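PDB 5IG9: ATP grasp ligase from Microcystis aeruginosa MRC, which probably uses ATP to activate carboxylates and, as the mdnC product, is thought to close rings in a microviridin precursor peptide. Local coordinates for residues A[53-58]-A[62-67]; A[70-75]-A[103-108]; A[3-8]-A[13-18]; A[275-280]-A[315-320]. All blocks are in the same frame, centred on the assembly; numbering follows the deposited sequence.

Interaction 1: A[53-58]-A[62-67]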
# COMPACT_ATOMS: atom_id res chain seq x y z
N GLY A 53 4.08 15.69 -18.98
CA GLY A 53 3.71 14.29 -18.90
C GLY A 53 2.53 13.99 -19.80
O GLY A 53 1.62 14.82 -19.97
N ILE A 54 2.53 12.81 -20.39
CA ILE A 54 1.60 12.50 -21.47
C ILE A 54 1.33 11.00 -21.48
O ILE A 54 2.26 10.18 -21.35
CB ILE A 54 2.15 13.00 -22.82
CG1 ILE A 54 1.18 12.69 -23.95
CG2 ILE A 54 3.53 12.42 -23.10
CD1 ILE A 54 1.56 13.36 -25.23
N ILE A 55 0.06 10.64 -21.63
CA ILE A 55 -0.38 9.26 -21.77
C ILE A 55 -0.91 9.10 -23.19
O ILE A 55 -1.80 9.85 -23.61
CB ILE A 55 -1.46 8.90 -20.74
CG1 ILE A 55 -1.04 9.34 -19.34
CG2 ILE A 55 -1.76 7.42 -20.79
CD1 ILE A 55 -2.08 9.06 -18.29
N THR A 56 -0.38 8.13 -23.92
CA THR A 56 -0.76 7.89 -25.30
C THR A 56 -1.37 6.50 -25.43
O THR A 56 -0.74 5.51 -25.06
CB THR A 56 0.44 8.02 -26.24
OG1 THR A 56 1.03 9.32 -26.10
CG2 THR A 56 0.01 7.81 -27.68
N ASP A 57 -2.60 6.44 -25.95
CA ASP A 57 -3.30 5.18 -26.23
C ASP A 57 -3.80 5.22 -27.67
O ASP A 57 -4.91 5.70 -27.93
CB ASP A 57 -4.45 4.96 -25.25
CG ASP A 57 -5.02 3.55 -25.30
OD1 ASP A 57 -4.68 2.79 -26.24
OD2 ASP A 57 -5.83 3.20 -24.41
N GLY A 58 -2.99 4.71 -28.60
CA GLY A 58 -3.34 4.72 -30.00
C GLY A 58 -3.57 6.13 -30.52
O GLY A 58 -2.68 6.99 -30.40
N LEU A 62 -3.45 12.09 -23.86
CA LEU A 62 -3.86 12.84 -22.68
C LEU A 62 -2.64 13.53 -22.09
O LEU A 62 -1.72 12.87 -21.61
CB LEU A 62 -4.52 11.90 -21.65
CG LEU A 62 -5.16 12.45 -20.38
CD1 LEU A 62 -4.26 12.19 -19.19
CD2 LEU A 62 -5.51 13.93 -20.48
N GLU A 63 -2.64 14.86 -22.14
CA GLU A 63 -1.60 15.64 -21.49
C GLU A 63 -1.95 15.81 -20.02
O GLU A 63 -3.06 16.22 -19.68
CB GLU A 63 -1.44 17.00 -22.17
CG GLU A 63 -0.98 16.92 -23.62
CD GLU A 63 0.24 17.78 -23.90
OE1 GLU A 63 1.07 17.38 -24.75
OE2 GLU A 63 0.38 18.85 -23.27
N LEU A 64 -1.00 15.48 -19.14
CA LEU A 64 -1.29 15.44 -17.71
C LEU A 64 -1.51 16.83 -17.11
O LEU A 64 -2.04 16.92 -16.00
CB LEU A 64 -0.16 14.72 -16.97
CG LEU A 64 0.00 13.26 -17.38
CD1 LEU A 64 1.20 12.65 -16.68
CD2 LEU A 64 -1.26 12.47 -17.08
N LYS A 65 -1.11 17.89 -17.81
CA LYS A 65 -1.38 19.23 -17.30
C LYS A 65 -2.86 19.59 -17.40
O LYS A 65 -3.32 20.48 -16.67
CB LYS A 65 -0.55 20.27 -18.04
CG LYS A 65 -0.86 20.38 -19.53
CD LYS A 65 -0.12 21.55 -20.17
CE LYS A 65 -0.45 21.67 -21.65
NZ LYS A 65 0.22 22.85 -22.27
N GLU A 66 -3.60 18.93 -18.28
CA GLU A 66 -5.02 19.20 -18.50
C GLU A 66 -5.92 18.33 -17.64
O GLU A 66 -7.14 18.36 -17.81
CB GLU A 66 -5.35 19.00 -19.98
CG GLU A 66 -4.50 19.83 -20.93
CD GLU A 66 -4.58 19.34 -22.36
OE1 GLU A 66 -4.15 20.08 -23.28
OE2 GLU A 66 -5.07 18.21 -22.57
N VAL A 67 -5.35 17.55 -16.72
CA VAL A 67 -6.13 16.70 -15.83
C VAL A 67 -6.69 17.56 -14.70
O VAL A 67 -5.94 18.16 -13.93
CB VAL A 67 -5.29 15.54 -15.29
CG1 VAL A 67 -5.94 14.93 -14.06
CG2 VAL A 67 -5.09 14.48 -16.37

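Interaction 2: A[70-75]-A[103-108]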
# COMPACT_ATOMS: atom_id res chain seq x y z
N VAL A 70 -9.29 13.03 -10.98
CA VAL A 70 -8.82 11.65 -11.11
C VAL A 70 -9.81 10.74 -10.40
O VAL A 70 -10.13 10.94 -9.22
CB VAL A 70 -7.41 11.46 -10.51
CG1 VAL A 70 -6.99 10.00 -10.64
CG2 VAL A 70 -6.41 12.37 -11.20
N TRP A 71 -10.29 9.72 -11.11
CA TRP A 71 -11.12 8.67 -10.53
C TRP A 71 -10.22 7.46 -10.28
O TRP A 71 -9.88 6.73 -11.21
CB TRP A 71 -12.29 8.31 -11.44
CG TRP A 71 -13.29 7.43 -10.76
CD1 TRP A 71 -13.46 7.25 -9.42
CD2 TRP A 71 -14.27 6.59 -11.40
NE1 TRP A 71 -14.48 6.36 -9.18
CE2 TRP A 71 -14.99 5.94 -10.38
CE3 TRP A 71 -14.61 6.33 -12.73
CZ2 TRP A 71 -16.03 5.05 -10.65
CZ3 TRP A 71 -15.63 5.45 -13.00
CH2 TRP A 71 -16.33 4.82 -11.96
N TYR A 72 -9.84 7.27 -9.02
CA TYR A 72 -8.97 6.16 -8.61
C TYR A 72 -9.84 4.91 -8.50
O TYR A 72 -10.22 4.46 -7.41
CB TYR A 72 -8.27 6.50 -7.30
CG TYR A 72 -7.13 5.59 -6.93
CD1 TYR A 72 -6.10 5.32 -7.82
CD2 TYR A 72 -7.06 5.01 -5.67
CE1 TYR A 72 -5.05 4.50 -7.47
CE2 TYR A 72 -6.02 4.19 -5.31
CZ TYR A 72 -5.01 3.93 -6.22
OH TYR A 72 -3.97 3.11 -5.86
N ARG A 73 -10.15 4.34 -9.66
CA ARG A 73 -11.17 3.28 -9.77
C ARG A 73 -10.55 1.89 -9.64
O ARG A 73 -10.65 1.26 -8.58
CB ARG A 73 -11.94 3.45 -11.08
CG ARG A 73 -12.73 2.24 -11.56
CD ARG A 73 -13.86 1.87 -10.63
NE ARG A 73 -14.56 0.69 -11.13
CZ ARG A 73 -15.55 0.07 -10.49
NH1 ARG A 73 -15.96 0.52 -9.31
NH2 ARG A 73 -16.12 -1.00 -11.03
N ARG A 74 -9.89 1.40 -10.69
CA ARG A 74 -9.35 0.05 -10.72
C ARG A 74 -7.87 0.09 -11.06
O ARG A 74 -7.45 0.81 -11.97
CB ARG A 74 -10.11 -0.83 -11.73
CG ARG A 74 -10.89 -1.96 -11.09
CD ARG A 74 -11.38 -1.57 -9.72
NE ARG A 74 -12.63 -2.23 -9.37
CZ ARG A 74 -13.31 -2.00 -8.25
NH1 ARG A 74 -12.84 -1.14 -7.36
NH2 ARG A 74 -14.44 -2.64 -8.01
N MET A 75 -7.09 -0.69 -10.33
CA MET A 75 -5.63 -0.68 -10.46
C MET A 75 -5.16 -2.10 -10.78
O MET A 75 -4.97 -2.92 -9.88
CB MET A 75 -4.98 -0.16 -9.18
CG MET A 75 -5.38 1.26 -8.82
SD MET A 75 -7.06 1.42 -8.16
CE MET A 75 -7.00 0.30 -6.77
N GLY A 103 3.13 6.67 -8.66
CA GLY A 103 3.80 7.95 -8.54
C GLY A 103 3.19 9.01 -9.43
O GLY A 103 3.11 10.18 -9.05
N MET A 104 2.76 8.62 -10.63
CA MET A 104 2.06 9.55 -11.51
C MET A 104 0.79 10.06 -10.85
O MET A 104 0.54 11.27 -10.81
CB MET A 104 1.73 8.86 -12.83
CG MET A 104 0.87 9.73 -13.74
SD MET A 104 0.30 8.86 -15.21
CE MET A 104 -1.17 8.05 -14.57
N ILE A 105 -0.04 9.15 -10.32
CA ILE A 105 -1.31 9.56 -9.72
C ILE A 105 -1.07 10.42 -8.49
O ILE A 105 -1.74 11.44 -8.29
CB ILE A 105 -2.15 8.31 -9.38
CG1 ILE A 105 -2.45 7.52 -10.64
CG2 ILE A 105 -3.44 8.72 -8.67
CD1 ILE A 105 -3.04 6.16 -10.38
N ALA A 106 -0.10 10.04 -7.66
CA ALA A 106 0.16 10.78 -6.43
C ALA A 106 0.74 12.16 -6.68
O ALA A 106 0.67 13.02 -5.80
CB ALA A 106 1.10 9.98 -5.53
N SER A 107 1.33 12.39 -7.86
CA SER A 107 1.89 13.70 -8.18
C SER A 107 0.89 14.63 -8.85
O SER A 107 1.09 15.84 -8.84
CB SER A 107 3.11 13.53 -9.09
OG SER A 107 4.09 12.72 -8.48
N LEU A 108 -0.18 14.08 -9.42
CA LEU A 108 -1.18 14.91 -10.09
C LEU A 108 -1.94 15.76 -9.08
O LEU A 108 -2.32 15.29 -8.00
CB LEU A 108 -2.16 14.04 -10.87
CG LEU A 108 -1.61 13.29 -12.08
CD1 LEU A 108 -2.60 12.23 -12.53
CD2 LEU A 108 -1.31 14.25 -13.21

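Interaction 3: A[3-8]-A[13-18]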
# COMPACT_ATOMS: atom_id res chain seq x y z
N VAL A 3 -10.99 14.58 -16.89
CA VAL A 3 -11.07 13.61 -15.81
C VAL A 3 -10.28 12.37 -16.22
O VAL A 3 -10.58 11.73 -17.23
CB VAL A 3 -12.52 13.24 -15.49
CG1 VAL A 3 -12.58 12.06 -14.54
CG2 VAL A 3 -13.24 14.44 -14.89
N LEU A 4 -9.25 12.04 -15.44
CA LEU A 4 -8.48 10.83 -15.67
C LEU A 4 -9.12 9.68 -14.91
O LEU A 4 -9.32 9.77 -13.69
CB LEU A 4 -7.03 11.02 -15.23
CG LEU A 4 -6.18 9.75 -15.14
CD1 LEU A 4 -6.02 9.07 -16.49
CD2 LEU A 4 -4.84 10.07 -14.53
N ILE A 5 -9.46 8.61 -15.62
CA ILE A 5 -10.16 7.47 -15.05
C ILE A 5 -9.19 6.30 -15.02
O ILE A 5 -8.82 5.76 -16.07
CB ILE A 5 -11.44 7.14 -15.82
CG1 ILE A 5 -12.46 8.25 -15.61
CG2 ILE A 5 -12.00 5.81 -15.35
CD1 ILE A 5 -13.70 8.11 -16.44
N VAL A 6 -8.80 5.90 -13.82
CA VAL A 6 -7.80 4.86 -13.62
C VAL A 6 -8.54 3.53 -13.48
O VAL A 6 -9.10 3.23 -12.43
CB VAL A 6 -6.92 5.15 -12.41
CG1 VAL A 6 -5.82 4.12 -12.29
CG2 VAL A 6 -6.34 6.55 -12.50
N THR A 7 -8.52 2.73 -14.55
CA THR A 7 -9.24 1.46 -14.56
C THR A 7 -8.42 0.39 -15.26
O THR A 7 -7.19 0.46 -15.28
CB THR A 7 -10.60 1.62 -15.25
OG1 THR A 7 -11.23 0.34 -15.38
CG2 THR A 7 -10.44 2.25 -16.62
N PHE A 8 -9.09 -0.61 -15.83
CA PHE A 8 -8.43 -1.62 -16.65
C PHE A 8 -9.40 -2.04 -17.75
O PHE A 8 -10.58 -1.68 -17.73
CB PHE A 8 -7.94 -2.81 -15.81
CG PHE A 8 -9.03 -3.70 -15.28
CD1 PHE A 8 -10.00 -3.21 -14.41
CD2 PHE A 8 -9.06 -5.04 -15.61
CE1 PHE A 8 -10.99 -4.04 -13.92
CE2 PHE A 8 -10.05 -5.87 -15.12
CZ PHE A 8 -11.01 -5.37 -14.27
N GLU A 13 -19.51 -2.14 -16.57
CA GLU A 13 -20.28 -1.05 -17.15
C GLU A 13 -20.25 0.22 -16.31
O GLU A 13 -20.89 1.21 -16.70
CB GLU A 13 -21.74 -1.49 -17.35
CG GLU A 13 -21.91 -2.84 -18.06
CD GLU A 13 -21.69 -4.04 -17.15
OE1 GLU A 13 -22.03 -3.95 -15.95
OE2 GLU A 13 -21.16 -5.06 -17.62
N SER A 14 -19.53 0.23 -15.19
CA SER A 14 -19.44 1.44 -14.39
C SER A 14 -18.68 2.53 -15.15
O SER A 14 -19.00 3.72 -15.03
CB SER A 14 -18.75 1.15 -13.06
OG SER A 14 -19.01 -0.18 -12.64
N ILE A 15 -17.68 2.14 -15.94
CA ILE A 15 -16.84 3.09 -16.67
C ILE A 15 -17.66 3.84 -17.72
O ILE A 15 -17.68 5.08 -17.68
CB ILE A 15 -15.64 2.38 -17.32
CG1 ILE A 15 -14.91 1.53 -16.28
CG2 ILE A 15 -14.69 3.39 -17.93
CD1 ILE A 15 -14.43 2.33 -15.10
N PRO A 16 -18.35 3.17 -18.66
CA PRO A 16 -19.14 3.94 -19.64
C PRO A 16 -20.27 4.73 -19.01
O PRO A 16 -20.68 5.76 -19.56
CB PRO A 16 -19.66 2.87 -20.60
CG PRO A 16 -19.71 1.64 -19.78
CD PRO A 16 -18.52 1.72 -18.87
N LEU A 17 -20.80 4.27 -17.87
CA LEU A 17 -21.84 5.03 -17.18
C LEU A 17 -21.32 6.38 -16.70
O LEU A 17 -22.04 7.38 -16.74
CB LEU A 17 -22.37 4.22 -16.00
CG LEU A 17 -23.55 3.29 -16.28
CD1 LEU A 17 -23.66 2.25 -15.18
CD2 LEU A 17 -24.83 4.10 -16.38
N VAL A 18 -20.06 6.42 -16.27
CA VAL A 18 -19.50 7.65 -15.72
C VAL A 18 -19.01 8.57 -16.83
O VAL A 18 -19.22 9.79 -16.78
CB VAL A 18 -18.38 7.33 -14.72
CG1 VAL A 18 -17.69 8.61 -14.26
CG2 VAL A 18 -18.95 6.58 -13.53

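Interaction 4: A[275-280]-A[315-320]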
# COMPACT_ATOMS: atom_id res chain seq x y z
N LEU A 275 -12.26 10.16 2.79
CA LEU A 275 -12.84 9.59 1.59
C LEU A 275 -14.06 10.38 1.15
O LEU A 275 -14.82 10.90 1.96
CB LEU A 275 -13.23 8.13 1.81
CG LEU A 275 -12.09 7.16 2.12
CD1 LEU A 275 -12.61 5.74 2.25
CD2 LEU A 275 -11.01 7.24 1.05
N ASN A 276 -14.24 10.47 -0.17
CA ASN A 276 -15.47 10.97 -0.76
C ASN A 276 -16.23 9.89 -1.53
O ASN A 276 -17.27 10.19 -2.12
CB ASN A 276 -15.20 12.17 -1.67
CG ASN A 276 -14.99 13.46 -0.89
OD1 ASN A 276 -15.87 13.89 -0.13
ND2 ASN A 276 -13.83 14.08 -1.06
N TYR A 277 -15.74 8.65 -1.53
CA TYR A 277 -16.49 7.50 -2.01
C TYR A 277 -16.21 6.33 -1.09
O TYR A 277 -15.10 6.18 -0.56
CB TYR A 277 -16.14 7.12 -3.45
CG TYR A 277 -16.80 5.83 -3.90
CD1 TYR A 277 -18.08 5.82 -4.43
CD2 TYR A 277 -16.13 4.61 -3.79
CE1 TYR A 277 -18.69 4.64 -4.83
CE2 TYR A 277 -16.72 3.43 -4.19
CZ TYR A 277 -18.00 3.45 -4.71
OH TYR A 277 -18.60 2.28 -5.11
N GLY A 278 -17.22 5.48 -0.90
CA GLY A 278 -17.06 4.30 -0.07
C GLY A 278 -18.23 3.34 -0.15
O GLY A 278 -19.39 3.77 -0.13
N ALA A 279 -17.94 2.05 -0.23
CA ALA A 279 -18.97 1.02 -0.17
C ALA A 279 -18.90 0.37 1.20
O ALA A 279 -17.92 -0.30 1.53
CB ALA A 279 -18.79 -0.02 -1.28
N ILE A 280 -19.95 0.58 2.00
CA ILE A 280 -19.99 0.15 3.39
C ILE A 280 -20.95 -1.02 3.53
O ILE A 280 -22.05 -1.00 2.96
CB ILE A 280 -20.41 1.31 4.32
CG1 ILE A 280 -19.46 2.49 4.14
CG2 ILE A 280 -20.45 0.85 5.78
CD1 ILE A 280 -19.75 3.64 5.06
N GLN A 315 -24.24 8.94 -11.81
CA GLN A 315 -24.47 10.37 -11.95
C GLN A 315 -23.81 11.14 -10.81
O GLN A 315 -23.18 12.18 -11.03
CB GLN A 315 -25.97 10.65 -12.01
CG GLN A 315 -26.32 12.11 -12.23
CD GLN A 315 -25.80 12.63 -13.56
OE1 GLN A 315 -25.88 11.95 -14.58
NE2 GLN A 315 -25.27 13.85 -13.55
N ALA A 316 -23.95 10.65 -9.58
CA ALA A 316 -23.38 11.35 -8.44
C ALA A 316 -21.86 11.36 -8.50
O ALA A 316 -21.22 12.35 -8.12
CB ALA A 316 -23.86 10.73 -7.13
N ILE A 317 -21.27 10.26 -8.97
CA ILE A 317 -19.81 10.19 -9.09
C ILE A 317 -19.33 11.16 -10.15
O ILE A 317 -18.37 11.91 -9.94
CB ILE A 317 -19.37 8.75 -9.40
CG1 ILE A 317 -19.67 7.83 -8.22
CG2 ILE A 317 -17.89 8.71 -9.76
CD1 ILE A 317 -19.29 6.39 -8.46
N ALA A 318 -19.98 11.16 -11.32
CA ALA A 318 -19.59 12.08 -12.38
C ALA A 318 -19.74 13.53 -11.95
O ALA A 318 -18.96 14.39 -12.37
CB ALA A 318 -20.42 11.80 -13.64
N GLU A 319 -20.74 13.83 -11.11
CA GLU A 319 -20.93 15.20 -10.66
C GLU A 319 -19.79 15.64 -9.74
O GLU A 319 -19.20 16.70 -9.94
CB GLU A 319 -22.28 15.36 -9.97
CG GLU A 319 -23.46 15.34 -10.93
CD GLU A 319 -24.81 15.48 -10.24
OE1 GLU A 319 -24.82 15.65 -9.00
OE2 GLU A 319 -25.85 15.43 -10.93
N ILE A 320 -19.46 14.83 -8.73
CA ILE A 320 -18.40 15.23 -7.81
C ILE A 320 -17.05 15.23 -8.51
O ILE A 320 -16.13 15.94 -8.09
CB ILE A 320 -18.40 14.32 -6.56
CG1 ILE A 320 -17.59 14.96 -5.43
CG2 ILE A 320 -17.82 12.95 -6.88
CD1 ILE A 320 -17.59 14.16 -4.16

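Interaction 1: A[53-58]-A[62-67]
Gly53 opens the contact with its backbone: its O accepts the N-H of Leu64 at 2.8 Å, in a nearly straight bond. The Leu64 side chain folds back over the same peptide, with CG 3.4 Å from Gly53 O. Ile54 faces Glu63 as an antiparallel non-hydrogen-bonded pair. Its CA makes a CA-H...O contact with Leu62 O at 3.3 Å. With CG1 anti to the backbone N (chi1 -180°), Ile54 carries CD1 to 4.1 Å from Glu63 OE1. Ile55 then forms the hydrogen-bonded pair with Leu62. Ile55 N donates to Leu62 O at 2.9 Å, and Leu62 N returns the bond to Ile55 O at 2.8 Å. The two side chains lie side by side and point the same way, with Ile55 CD1 3.9 Å from Leu62 CD1. Leu64 crosses Ile55 at about a right angle, with its CD2 3.7 Å from Ile55 CD1. Replacing Leu64 with alanine would probably leave Ile55 CD1 without this partner and uncover part of the Gly53 peptide. The two segments belong to the beta hairpin of strands 54-57 and 60-63. Strand 42-47 extends it into a three-stranded antiparallel sheet. Phe30 touches Ile55 and Leu62, and Phe32 touches Ile55. Backbone bonds thus fix the register, while the Ile55 and Leu62 face is buried and apolar and the Ile54 and Glu63 face partly exposed.

Interaction 2: A[70-75]-A[103-108]
Aliphatic packing between Val70 and the end of the helix is one part of this contact. Val70 CG2 meets Leu108 CD1 at 4.0 Å, and these two side chains cross at about a right angle. The other branch, Val70 CG1, sits 4.3 Å from Ile105 CG2. One valine therefore spans two helix-side residues, a branch to each.

The aromatic contact belongs to Tyr72. Ile105 CD1 meets the Tyr72 ring edge-on, 3.9 Å from CE1. Ile105 has CG1 anti to its carbonyl carbon (chi1 -60°), and its extended chain delivers CD1 to that edge. Met75 SD lies over one face of the same ring, off centre, 3.7 Å from the ring plane.

The segments are the first strand and the helix of a beta-alpha-beta unit: strand 69-72, helix 87-107, strand 111-113. It lies in the parallel sheet of the pre-ATP-grasp domain, whose family is grouped with Rossmann-like folds. Val6 of strand 3-7 touches both Val70 and Ile105, and Ile116 touches both Tyr72 and Ile105.

Polar bonds lie within each segment or lead outward. Ser107 OG donates to Gly103 O at 2.8 Å, one turn back along the helix. Past the strand, the guanidinium groups of Arg73 and Arg74 lie with one face against the other, Arg74 CZ 3.7 Å above the Arg73 plane. Both make salt bridges to Glu300, and Arg73 also to Asp11. At the helix end, Ser107 O accepts a hydrogen bond from Gln130 NE2 of the second subunit.

Interaction 3: A[3-8]-A[13-18]
Ile15 and Thr7 meet tip to tip where strand 3-7 hands over to helix 14-23. This is the first strand-helix step of the beta-alpha-beta unit completed by strand 29-33, in the parallel sheet of the pre-ATP-grasp domain. Glu13 leads into the helix, and its O accepts the N-H of Leu17 at 3.3 Å. Ser14 begins the helix, with its OG hydrogen-bonded to Asn12 OD1. Ile15 carries the contact. Its CG1 is anti to the carbonyl carbon (chi1 -51°), and a further bend at chi2 (-58°) turns CD1 to the threonine. CD1 lies 3.8 Å from Thr7 OG1 and 3.9 Å from Thr7 CB. The same methyl is 4.3 Å from Ile5 CG2, so one carbon bridges two residues on the same side of the strand. Thr7 OG1 is polar, yet Ile15 offers it only van der Waals contact. OG1 is hydrogen-bonded to Asp11 OD2, in the loop between strand and helix, while OG1 and CB touch the isoleucine methyl. Trp71 of the neighbouring strand touches Ile5, Ile15 and Val18. One turn on from Ile15, the CB of Val18 also points toward the strand, but the side chain stays farther off. Its nearest approach is CG1 of Val18 to CD1 of Ile5, at 4.6 Å.

Interaction 4: A[275-280]-A[315-320]
Tyr277 and Ile317 bring the five-stranded antiparallel sheet of the ATP-grasp part against helix 313-323. Strand 277-284 lies within that sheet. CB of Tyr277 points toward the helix but lies 6.0 Å from Ile317 CD1. CG is anti to the backbone N (chi1 173°), which carries the ring toward Ile317, yet CG itself is still 5.2 Å from Ile317 CD1. The touch starts at the next atom, as Tyr277 CD1 comes to 4.2 Å from Ile317 CD1. CE1 makes the nearest approach, 4.1 Å from the same methyl, and the two side chains cross at a slant. Beyond CE1 the ring leads away from the isoleucine, with CZ 4.9 Å from Ile317 CD1. The tip, OH, is hydrogen-bonded to Gly299 O. The tyrosine is therefore held at its polar end by a loop and touched at CE1 by the helix. Phe301 touches both Tyr277 and Ile317.

A second van der Waals contact lies one turn on along the helix. Ile320 CD1 sits 4.0 Å from Asn276 CB, just before the strand starts. Ile320 reaches it because CG1 is anti to the backbone N (chi1 -163°) and the chain runs on extended. Leu113 touches Ile317 and Phe111 touches Ile320, so the helix also packs on strand 111-113 of the parallel sheet. Within the helix, Gln315 NE2 donates to Glu319 OE2 at 3.1 Å.

Overall arrangement
From the N terminus, interaction 3 comes first and closes a short loop between strand 3-7 and helix 14-23. Interaction 1 follows, closing a tight hairpin. Interaction 2 then spans 27 residues, most of them in helix 87-107. Interaction 4 closes last, across a gap of 34 residues. All four are in series along the chain, so none nests in or crosses another. In space they adjoin. Strands 3-7 and 69-72 are sheet neighbours, joining interactions 3 and 2. Met104 packs on Ile55 and ties the hairpin to the long helix. Helix 313-323 touches Trp71 and Val18, linking interaction 4 to the N-terminal domain.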